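Local coordinates for protein alginate lyase, family PL7 (PDB 3ZPY) that probably cleaves the polysaccharide alginate by beta-elimination, the chain being the catalytic domain of a marine bacterial lyase of family PL7, at residues 141-146 against 156-161; 171-176 against 201-206; 6-11 against 56-61; 15-20 against 43-48. All coordinates share one frame; numbering follows the deposited sequence.

Contact 1 of 4, residues 141-146 against 156-161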
# COMPACT_ATOMS: atom_id res chain seq x y z
N ARG A 141 0.20 -8.01 2.88
CA ARG A 141 -0.00 -7.17 1.71
C ARG A 141 -1.31 -7.56 1.05
O ARG A 141 -1.50 -8.73 0.69
CB ARG A 141 1.13 -7.37 0.73
CG ARG A 141 2.43 -6.71 1.19
CD ARG A 141 3.43 -6.57 0.02
NE ARG A 141 3.70 -7.83 -0.70
CZ ARG A 141 4.57 -8.74 -0.29
NH1 ARG A 141 5.22 -8.60 0.86
NH2 ARG A 141 4.75 -9.86 -1.00
N VAL A 142 -2.22 -6.58 0.84
CA VAL A 142 -3.50 -6.79 0.19
C VAL A 142 -3.32 -6.34 -1.26
O VAL A 142 -2.96 -5.18 -1.47
CB VAL A 142 -4.53 -5.93 0.92
CG1 VAL A 142 -5.88 -6.09 0.22
CG2 VAL A 142 -4.65 -6.29 2.40
N GLN A 143 -3.52 -7.27 -2.20
CA GLN A 143 -3.09 -7.02 -3.57
C GLN A 143 -4.17 -7.47 -4.53
O GLN A 143 -4.99 -8.28 -4.23
CB GLN A 143 -1.83 -7.83 -3.93
CG GLN A 143 -0.70 -7.53 -2.91
CD GLN A 143 0.34 -8.53 -2.84
OE1 GLN A 143 1.54 -8.21 -2.80
NE2 GLN A 143 -0.11 -9.78 -2.70
N PHE A 144 -4.17 -6.84 -5.72
CA PHE A 144 -4.82 -7.43 -6.89
C PHE A 144 -3.75 -7.91 -7.90
O PHE A 144 -2.80 -7.18 -8.14
CB PHE A 144 -5.77 -6.45 -7.59
CG PHE A 144 -7.06 -6.19 -6.87
CD1 PHE A 144 -7.65 -7.07 -5.95
CD2 PHE A 144 -7.76 -5.05 -7.25
CE1 PHE A 144 -8.86 -6.72 -5.34
CE2 PHE A 144 -8.98 -4.72 -6.69
CZ PHE A 144 -9.53 -5.58 -5.73
N ILE A 145 -4.00 -9.10 -8.45
CA ILE A 145 -3.13 -9.70 -9.40
C ILE A 145 -3.95 -10.05 -10.66
O ILE A 145 -5.08 -10.57 -10.57
CB ILE A 145 -2.42 -10.95 -8.82
CG1 ILE A 145 -1.43 -11.53 -9.88
CG2 ILE A 145 -3.43 -12.03 -8.34
CD1 ILE A 145 -0.42 -12.41 -9.24
N GLY A 146 -3.36 -9.78 -11.81
CA GLY A 146 -4.01 -10.00 -13.11
C GLY A 146 -3.05 -9.98 -14.25
O GLY A 146 -1.92 -10.44 -14.12
N LYS A 156 -7.67 -11.21 -9.35
CA LYS A 156 -7.80 -11.91 -8.04
C LYS A 156 -7.28 -11.06 -6.91
O LYS A 156 -6.29 -10.31 -7.06
CB LYS A 156 -7.06 -13.24 -8.07
CG LYS A 156 -7.71 -14.23 -9.03
CD LYS A 156 -6.90 -15.53 -9.00
CE LYS A 156 -7.54 -16.55 -9.92
NZ LYS A 156 -6.93 -17.89 -9.70
N LEU A 157 -7.95 -11.14 -5.75
CA LEU A 157 -7.40 -10.67 -4.54
C LEU A 157 -6.25 -11.64 -4.16
O LEU A 157 -6.44 -12.87 -4.09
CB LEU A 157 -8.47 -10.65 -3.45
CG LEU A 157 -8.05 -10.24 -2.08
CD1 LEU A 157 -7.66 -8.77 -1.94
CD2 LEU A 157 -9.09 -10.65 -1.04
N LYS A 158 -5.10 -11.08 -3.78
CA LYS A 158 -3.95 -11.95 -3.35
C LYS A 158 -3.46 -11.41 -2.02
O LYS A 158 -3.17 -10.22 -1.92
CB LYS A 158 -2.86 -11.96 -4.41
CG LYS A 158 -1.72 -12.83 -4.03
CD LYS A 158 -0.81 -13.06 -5.25
CE LYS A 158 0.31 -14.05 -4.88
NZ LYS A 158 1.15 -14.33 -6.12
N ILE A 159 -3.36 -12.33 -1.03
CA ILE A 159 -2.90 -11.96 0.30
C ILE A 159 -1.49 -12.49 0.49
O ILE A 159 -1.30 -13.71 0.50
CB ILE A 159 -3.84 -12.53 1.34
CG1 ILE A 159 -5.33 -12.03 1.08
CG2 ILE A 159 -3.36 -12.10 2.73
CD1 ILE A 159 -5.49 -10.56 1.12
N SER A 160 -0.56 -11.55 0.60
CA SER A 160 0.87 -11.94 0.72
C SER A 160 1.42 -11.30 2.01
O SER A 160 0.65 -10.87 2.85
CB SER A 160 1.60 -11.46 -0.54
OG SER A 160 1.18 -12.16 -1.69
N GLY A 161 2.75 -11.24 2.17
CA GLY A 161 3.33 -10.90 3.44
C GLY A 161 3.48 -12.07 4.36
O GLY A 161 3.05 -13.18 4.02
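Gln-143 reaches across to Ser-160 and Lys-158, and here the packing is close. Its CG stands beside the backbone N (chi1 -56°), from where the extended chain carries the amide over to Ser-160. NE2 donates to Ser-160 OG at 2.9 Å and, less closely, to Lys-158 O at 3.2 Å, meeting that carbonyl from well above its plane. Arg-141 NE donates to Gln-143 OE1 (3.0 Å), which fixes the rotation of the amide. The arginine lays one guanidinium face over Ser-160 CB and Gly-161 N, while salt bridges to Asp-138 and Glu-165 hold NH1 and NH2. With a leucine in place of Gln-143 the amide is gone, and Ser-160 OG and Arg-141 NE would probably each lose a mate. On the reverse face, buried, Leu-157 CD1 packs on Val-142 CG1 at 3.9 Å and on Phe-144 CE1 at 4.1 Å. The other end is looser: Ile-145 CG2 touches Lys-156 CB at 3.8 Å, but the lysine chain then runs extended into solvent. Arg-141/Ser-160, Gln-143/Lys-158 and Ile-145/Lys-156 are antiparallel hydrogen-bonded pairs, Val-142/Ile-159 and Phe-144/Leu-157 non-hydrogen-bonded ones: a beta hairpin within the jelly-roll beta-sandwich of PL7 lyases.

Contact 2 of 4, residues 171-176 against 201-206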
# COMPACT_ATOMS: atom_id res chain seq x y z
N GLN A 171 -2.16 -16.58 -0.62
CA GLN A 171 -3.54 -17.10 -0.87
C GLN A 171 -4.20 -16.13 -1.85
O GLN A 171 -4.00 -14.90 -1.84
CB GLN A 171 -4.37 -17.14 0.40
CG GLN A 171 -3.81 -18.18 1.35
CD GLN A 171 -4.60 -18.33 2.63
OE1 GLN A 171 -5.80 -18.10 2.63
NE2 GLN A 171 -3.97 -18.73 3.70
N THR A 172 -4.96 -16.71 -2.78
CA THR A 172 -5.67 -15.92 -3.78
C THR A 172 -7.18 -16.26 -3.76
O THR A 172 -7.59 -17.35 -3.41
CB THR A 172 -5.16 -16.13 -5.23
OG1 THR A 172 -5.31 -17.52 -5.59
CG2 THR A 172 -3.68 -15.69 -5.35
N PHE A 173 -7.94 -15.28 -4.22
CA PHE A 173 -9.40 -15.33 -4.18
C PHE A 173 -9.96 -14.75 -5.46
O PHE A 173 -9.66 -13.58 -5.81
CB PHE A 173 -9.94 -14.58 -2.94
CG PHE A 173 -9.34 -15.08 -1.67
CD1 PHE A 173 -9.96 -16.13 -1.00
CD2 PHE A 173 -8.15 -14.51 -1.09
CE1 PHE A 173 -9.36 -16.71 0.14
CE2 PHE A 173 -7.56 -15.11 0.00
CZ PHE A 173 -8.21 -16.14 0.70
N SER A 174 -10.80 -15.54 -6.15
CA SER A 174 -11.49 -15.01 -7.36
C SER A 174 -12.63 -14.02 -7.13
O SER A 174 -13.17 -13.94 -6.02
CB SER A 174 -11.96 -16.20 -8.20
OG SER A 174 -10.82 -17.05 -8.39
N GLY A 175 -13.00 -13.34 -8.23
CA GLY A 175 -14.26 -12.61 -8.27
C GLY A 175 -14.11 -11.13 -7.95
O GLY A 175 -15.09 -10.46 -7.66
N TYR A 176 -12.93 -10.58 -8.08
CA TYR A 176 -12.68 -9.18 -7.91
C TYR A 176 -12.56 -8.47 -9.29
O TYR A 176 -12.39 -9.13 -10.35
CB TYR A 176 -11.44 -8.92 -7.02
CG TYR A 176 -11.73 -9.43 -5.62
CD1 TYR A 176 -11.61 -10.81 -5.29
CD2 TYR A 176 -12.21 -8.54 -4.64
CE1 TYR A 176 -12.01 -11.28 -4.04
CE2 TYR A 176 -12.51 -8.98 -3.39
CZ TYR A 176 -12.39 -10.35 -3.11
OH TYR A 176 -12.78 -10.78 -1.85
N SER A 201 -15.93 -10.94 5.69
CA SER A 201 -14.54 -11.41 5.98
C SER A 201 -14.08 -12.31 4.85
O SER A 201 -14.61 -13.42 4.64
CB SER A 201 -14.49 -12.15 7.29
OG SER A 201 -13.21 -12.70 7.48
N VAL A 202 -13.04 -11.83 4.17
CA VAL A 202 -12.52 -12.63 3.03
C VAL A 202 -11.18 -13.36 3.30
O VAL A 202 -10.79 -14.27 2.59
CB VAL A 202 -12.41 -11.80 1.73
CG1 VAL A 202 -13.78 -11.20 1.38
CG2 VAL A 202 -11.44 -10.65 1.91
N PHE A 203 -10.56 -12.96 4.40
CA PHE A 203 -9.24 -13.58 4.81
C PHE A 203 -9.09 -13.33 6.30
O PHE A 203 -9.19 -12.18 6.72
CB PHE A 203 -8.08 -12.89 4.07
CG PHE A 203 -6.77 -13.41 4.57
CD1 PHE A 203 -6.28 -14.61 4.17
CD2 PHE A 203 -6.10 -12.67 5.54
CE1 PHE A 203 -5.08 -15.12 4.72
CE2 PHE A 203 -4.92 -13.14 6.07
CZ PHE A 203 -4.40 -14.35 5.66
N ARG A 204 -8.75 -14.37 7.04
CA ARG A 204 -8.48 -14.18 8.45
C ARG A 204 -7.50 -15.27 8.86
O ARG A 204 -7.81 -16.48 8.63
CB ARG A 204 -9.80 -14.31 9.26
CG ARG A 204 -9.57 -14.33 10.76
CD ARG A 204 -10.88 -14.33 11.53
NE ARG A 204 -10.70 -14.82 12.90
CZ ARG A 204 -10.35 -14.05 13.94
NH1 ARG A 204 -10.24 -12.73 13.77
NH2 ARG A 204 -10.24 -14.60 15.15
N LYS A 205 -6.39 -14.91 9.56
CA LYS A 205 -5.38 -15.91 9.87
C LYS A 205 -4.58 -15.41 11.04
O LYS A 205 -4.20 -14.24 11.10
CB LYS A 205 -4.47 -16.17 8.66
CG LYS A 205 -3.55 -17.39 8.87
CD LYS A 205 -2.93 -17.77 7.51
CE LYS A 205 -1.98 -19.00 7.61
NZ LYS A 205 -2.79 -20.16 8.03
N LYS A 206 -4.26 -16.33 11.96
CA LYS A 206 -3.42 -16.02 13.12
C LYS A 206 -1.94 -15.89 12.72
O LYS A 206 -1.43 -16.74 11.98
CB LYS A 206 -3.83 -16.84 14.32
CG LYS A 206 -3.22 -16.40 15.64
CD LYS A 206 -3.44 -17.45 16.72
CE LYS A 206 -3.30 -16.85 18.11
NZ LYS A 206 -4.12 -15.62 18.27
O HOH W 1 -5.22 -20.08 6.05
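Phe-173 carries the carbonyl oxygen of Val-202 over one face of its ring, toward the rim, with CZ 3.7 Å from Val-202 O. The Phe-203 ring instead offers its edge, which meets Phe-173 CZ and the amide of Gln-171; Gln-171 OE1 lies 3.7 Å from Phe-203 CE1, and amide and ring planes are turned 69° apart. This is one edge of the beta-sandwich: 171-176 and 201-206 belong to its two different sheets, run nearly antiparallel and meet through side chains, the axes of these segments 8.9 Å apart at the closest. A classic beta bulge, Val-202 and Phe-203 both facing Leu-195, shapes the second strand. Phe-203 has CG anti to its N (chi1 175°), which swings the ring toward Gln-171, and Val-163 of helix 162-165 touches it as well. One water accepts from both Gln-171 NE2 (3.0 Å) and Lys-205 NZ (3.1 Å). Replacing Gln-171 with an alanine removes the amide, and the water would probably lose its link to strand 171-177 while the Phe-203 edge is left less covered. At the far end Tyr-176 OH presses against Val-202 CG1 at 3.4 Å, an approach from opposite directions.

Contact 3 of 4, residues 6-11 against 56-61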
# COMPACT_ATOMS: atom_id res chain seq x y z
N SER A 6 -6.13 17.56 1.82
CA SER A 6 -7.44 18.09 2.29
C SER A 6 -8.61 17.13 1.91
O SER A 6 -9.45 16.80 2.74
CB SER A 6 -7.66 19.49 1.66
OG SER A 6 -6.86 20.44 2.31
N VAL A 7 -8.62 16.64 0.65
CA VAL A 7 -9.68 15.74 0.21
C VAL A 7 -9.67 14.45 1.05
O VAL A 7 -10.74 13.94 1.43
CB VAL A 7 -9.56 15.46 -1.31
CG1 VAL A 7 -10.43 14.28 -1.69
CG2 VAL A 7 -9.84 16.76 -2.11
N LEU A 8 -8.46 13.89 1.33
CA LEU A 8 -8.38 12.62 2.02
C LEU A 8 -8.46 12.80 3.55
O LEU A 8 -8.70 11.83 4.30
CB LEU A 8 -7.09 11.93 1.61
CG LEU A 8 -7.02 10.42 1.84
CD1 LEU A 8 -8.10 9.57 1.14
CD2 LEU A 8 -5.60 9.93 1.39
N GLY A 9 -8.28 14.04 4.02
CA GLY A 9 -8.32 14.32 5.48
C GLY A 9 -7.10 13.86 6.23
O GLY A 9 -7.21 13.37 7.36
N ILE A 10 -5.93 13.98 5.62
CA ILE A 10 -4.65 13.47 6.23
C ILE A 10 -3.80 14.67 6.62
O ILE A 10 -3.94 15.75 6.07
CB ILE A 10 -3.85 12.50 5.29
CG1 ILE A 10 -3.50 13.17 3.93
CG2 ILE A 10 -4.67 11.18 5.07
CD1 ILE A 10 -2.60 12.29 3.09
N THR A 11 -2.88 14.47 7.56
CA THR A 11 -1.99 15.57 7.98
C THR A 11 -0.60 14.89 8.25
O THR A 11 -0.57 13.67 8.38
CB THR A 11 -2.48 16.21 9.31
OG1 THR A 11 -2.32 15.19 10.37
CG2 THR A 11 -3.95 16.70 9.19
N GLU A 56 -12.80 13.81 -5.18
CA GLU A 56 -13.49 12.69 -4.56
C GLU A 56 -12.42 11.69 -4.08
O GLU A 56 -12.45 11.27 -2.91
CB GLU A 56 -14.39 12.02 -5.58
CG GLU A 56 -15.02 10.72 -5.10
CD GLU A 56 -15.89 10.00 -6.15
OE1 GLU A 56 -16.10 10.56 -7.27
OE2 GLU A 56 -16.33 8.84 -5.88
N TRP A 57 -11.54 11.26 -4.98
CA TRP A 57 -10.53 10.25 -4.65
C TRP A 57 -9.13 10.92 -4.62
O TRP A 57 -8.90 11.92 -5.24
CB TRP A 57 -10.39 9.20 -5.76
CG TRP A 57 -11.65 8.50 -6.21
CD1 TRP A 57 -12.54 8.89 -7.21
CD2 TRP A 57 -12.17 7.30 -5.63
NE1 TRP A 57 -13.56 7.96 -7.32
CE2 TRP A 57 -13.37 6.95 -6.37
CE3 TRP A 57 -11.70 6.45 -4.66
CZ2 TRP A 57 -14.09 5.80 -6.09
CZ3 TRP A 57 -12.39 5.29 -4.36
CH2 TRP A 57 -13.58 4.94 -5.08
N VAL A 58 -8.21 10.28 -3.96
CA VAL A 58 -6.76 10.56 -4.07
C VAL A 58 -6.12 9.38 -4.79
O VAL A 58 -6.36 8.22 -4.44
CB VAL A 58 -6.10 10.86 -2.70
CG1 VAL A 58 -4.57 10.95 -2.84
CG2 VAL A 58 -6.69 12.15 -2.11
N TYR A 59 -5.45 9.74 -5.86
CA TYR A 59 -4.83 8.74 -6.80
C TYR A 59 -3.37 8.59 -6.51
O TYR A 59 -2.68 9.62 -6.22
CB TYR A 59 -4.93 9.32 -8.21
CG TYR A 59 -6.37 9.40 -8.74
CD1 TYR A 59 -7.21 10.44 -8.36
CD2 TYR A 59 -6.87 8.44 -9.68
CE1 TYR A 59 -8.54 10.54 -8.84
CE2 TYR A 59 -8.20 8.54 -10.12
CZ TYR A 59 -9.01 9.56 -9.71
OH TYR A 59 -10.32 9.64 -10.23
N PHE A 60 -2.92 7.33 -6.45
CA PHE A 60 -1.51 6.94 -6.23
C PHE A 60 -1.13 6.24 -7.45
O PHE A 60 -1.60 5.11 -7.72
CB PHE A 60 -1.46 5.99 -5.04
CG PHE A 60 -1.93 6.62 -3.73
CD1 PHE A 60 -3.32 6.78 -3.47
CD2 PHE A 60 -1.00 7.03 -2.75
CE1 PHE A 60 -3.75 7.36 -2.25
CE2 PHE A 60 -1.43 7.63 -1.60
CZ PHE A 60 -2.79 7.74 -1.31
N LYS A 61 -0.23 6.91 -8.22
CA LYS A 61 0.18 6.39 -9.54
C LYS A 61 1.72 6.08 -9.46
O LYS A 61 2.53 7.00 -9.14
CB LYS A 61 -0.10 7.53 -10.62
CG LYS A 61 0.05 7.01 -12.02
CD LYS A 61 -0.39 8.01 -13.06
CE LYS A 61 -0.32 7.47 -14.45
NZ LYS A 61 -0.97 8.41 -15.40
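Val-7 and Leu-8, on the last turn of the N-terminal helix 4-8, pack against the start of strand 58-63 in one sheet of the beta-sandwich. The helix ends here in a Schellman motif: Gly-9, with positive phi, is the C-prime residue, and its bond from N back to Ser-6 O is weak. Along the strand side, Glu-56 comes first. It contributes its backbone, with Val-7 CG1 resting 3.8 Å from Glu-56 O, whereas its side chain heads away, passes its CG over a face of the Trp-57 indole and ends in a salt bridge to Lys-241. Val-58 is the centre of the contact. Its CG2, anti to the carbonyl carbon, touches both helix residues, 3.7 Å from Leu-8 CB and 4.3 Å from Val-7 CG1. The valine and Leu-8 are also close in the backbone, their CA atoms 6.6 Å apart, yet the two segments meet through apolar side chains and not through backbone bonds. Beyond Tyr-59, Phe-60 brings a side chain back to the helix. Leu-8, its CG anti to the backbone N (chi1 -160°), extends toward this ring and also touches Leu-79 and Leu-243, which carries the contact on into the buried interior. The last touch is a light one: Leu-8 CD2 approaches the ring edge near its plane, 4.5 Å from Phe-60 CZ.

Contact 4 of 4, residues 15-20 against 43-48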
# COMPACT_ATOMS: atom_id res chain seq x y z
N TRP A 15 -0.17 10.76 8.78
CA TRP A 15 0.39 9.94 7.68
C TRP A 15 1.59 10.66 7.07
O TRP A 15 1.55 11.86 6.86
CB TRP A 15 -0.60 9.73 6.56
CG TRP A 15 -1.87 9.01 6.97
CD1 TRP A 15 -3.06 9.59 7.42
CD2 TRP A 15 -2.09 7.56 6.97
NE1 TRP A 15 -3.95 8.62 7.74
CE2 TRP A 15 -3.41 7.37 7.49
CE3 TRP A 15 -1.29 6.42 6.66
CZ2 TRP A 15 -3.96 6.10 7.63
CZ3 TRP A 15 -1.83 5.18 6.80
CH2 TRP A 15 -3.15 5.00 7.27
N LYS A 16 2.67 9.90 6.81
CA LYS A 16 3.76 10.38 6.04
C LYS A 16 3.55 9.92 4.58
O LYS A 16 3.15 8.79 4.31
CB LYS A 16 5.06 9.76 6.60
CG LYS A 16 6.30 9.94 5.75
CD LYS A 16 7.59 9.52 6.57
CE LYS A 16 7.83 10.24 7.94
NZ LYS A 16 9.10 10.05 8.81
N ILE A 17 3.89 10.83 3.66
CA ILE A 17 3.69 10.57 2.21
C ILE A 17 5.01 10.15 1.57
O ILE A 17 5.94 10.95 1.51
CB ILE A 17 3.14 11.83 1.52
CG1 ILE A 17 1.81 12.20 2.11
CG2 ILE A 17 2.91 11.52 0.03
CD1 ILE A 17 1.41 13.63 1.66
N ASN A 18 5.01 8.86 1.11
CA ASN A 18 6.14 8.31 0.31
C ASN A 18 5.87 8.61 -1.19
O ASN A 18 4.82 8.25 -1.70
CB ASN A 18 6.28 6.78 0.43
CG ASN A 18 6.30 6.23 1.84
OD1 ASN A 18 6.84 6.80 2.80
ND2 ASN A 18 5.78 5.06 1.95
N SER A 19 6.73 9.39 -1.87
CA SER A 19 6.50 9.73 -3.25
C SER A 19 7.78 9.99 -3.95
O SER A 19 8.90 9.75 -3.39
CB SER A 19 5.48 10.88 -3.37
OG SER A 19 4.99 11.00 -4.67
N PHE A 20 7.67 10.41 -5.20
CA PHE A 20 8.84 10.66 -6.03
C PHE A 20 8.83 12.11 -6.51
O PHE A 20 7.75 12.73 -6.56
CB PHE A 20 8.80 9.77 -7.32
CG PHE A 20 9.25 8.36 -7.08
CD1 PHE A 20 8.38 7.42 -6.55
CD2 PHE A 20 10.59 7.98 -7.41
CE1 PHE A 20 8.83 6.14 -6.24
CE2 PHE A 20 11.00 6.68 -7.10
CZ PHE A 20 10.11 5.75 -6.58
N ASN A 43 0.32 20.09 2.98
CA ASN A 43 -1.08 20.28 2.67
C ASN A 43 -1.29 20.84 1.29
O ASN A 43 -2.43 20.99 0.91
CB ASN A 43 -1.79 21.19 3.71
CG ASN A 43 -3.37 21.22 3.52
OD1 ASN A 43 -4.06 20.16 3.40
ND2 ASN A 43 -3.93 22.44 3.52
N THR A 44 -0.27 21.21 0.55
CA THR A 44 -0.41 21.56 -0.87
C THR A 44 0.19 20.57 -1.86
O THR A 44 0.02 20.74 -3.07
CB THR A 44 0.12 22.96 -1.16
OG1 THR A 44 1.53 23.00 -0.88
CG2 THR A 44 -0.48 24.01 -0.28
N TYR A 45 0.85 19.53 -1.37
CA TYR A 45 1.50 18.62 -2.30
C TYR A 45 0.53 17.96 -3.29
O TYR A 45 -0.44 17.29 -2.88
CB TYR A 45 2.26 17.52 -1.55
CG TYR A 45 2.92 16.52 -2.47
CD1 TYR A 45 3.73 16.94 -3.54
CD2 TYR A 45 2.64 15.18 -2.36
CE1 TYR A 45 4.32 16.01 -4.39
CE2 TYR A 45 3.19 14.24 -3.23
CZ TYR A 45 3.98 14.66 -4.27
OH TYR A 45 4.55 13.71 -5.13
N SER A 46 0.87 18.03 -4.59
CA SER A 46 0.12 17.37 -5.64
C SER A 46 1.07 17.28 -6.83
O SER A 46 1.69 18.28 -7.19
CB SER A 46 -1.16 18.16 -5.99
OG SER A 46 -1.93 17.49 -6.95
N ASP A 47 1.02 16.11 -7.50
CA ASP A 47 1.78 15.96 -8.70
C ASP A 47 0.96 14.99 -9.55
O ASP A 47 0.78 13.84 -9.17
CB ASP A 47 3.17 15.38 -8.40
CG ASP A 47 4.03 15.18 -9.62
OD1 ASP A 47 3.55 15.13 -10.78
OD2 ASP A 47 5.26 15.06 -9.44
N ASP A 48 0.51 15.43 -10.71
CA ASP A 48 -0.32 14.55 -11.53
C ASP A 48 0.35 13.32 -12.02
O ASP A 48 -0.34 12.40 -12.44
CB ASP A 48 -0.78 15.34 -12.78
CG ASP A 48 -1.84 16.37 -12.47
OD1 ASP A 48 -2.26 16.47 -11.25
OD2 ASP A 48 -2.25 17.13 -13.43
O HOH W 2 6.24 14.83 -6.90
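Tyr-45 reaches from its loop to Ile-17 and Ser-19 on strand 15-21. Beyond CB, CG stands anti to the backbone N (chi1 178°), which carries the ring toward strand 15-21. Along the flank facing the strand, CE2 meets Ile-17 CG2 at 4.3 Å, the methyl coming obliquely to the ring, and then Ser-19 CB at 4.1 Å. At the tip, OH accepts a hydrogen bond from Ser-19 OG at 2.8 Å, the serine oxygen lying at the ring edge near its plane. The same OH donates to a water at 2.7 Å, also in plane at the edge. That water passes its own hydrogens to Phe-20 O (2.6 Å) and to Asp-47 OD2 (2.7 Å), so a single molecule ties the phenol, a strand carbonyl and a carboxylate together. The phenol oxygen is thus gripped by two bonds in a buried place, which fixes the end of the ring, and Asp-47 is steadied in turn by OD1 on Asn-49 N. A sodium ion, bound at Thr-35, Ala-37 and Ile-40, sits about 9 Å from the tyrosine side chain. The loop between strands 29-31 and 51-53 is thereby pinned to strand 15-21: Tyr-45 meets the Phe-51 ring with planes nearly parallel, while Ile-17 continues inward onto Ile-34 of a loop and Leu-79 of strand 76-83.

How the contacts relate
Contacts 1, 3 and 4 are buried, whereas contact 2 lies at the surface. Contacts 1 and 2 touch along neighbouring strands 154-160 and 171-177, where Ile-159 N lies 2.8 Å from Gln-171 O; the first joins strands within a sheet by backbone bonds, the second joins the two sheets by rings and a water. Contacts 3 and 4 make a second pair, across the chain's centre from contact 1, with 15-20/43-48 nested in the loop closed by 6-11/56-61; Ser-6 OG probably bonds to Asn-43 OD1 between them. There the chemistry divides again: apolar packing under the N-terminal helix, a hydroxyl pair and a water, with a little apolar packing, under the loop.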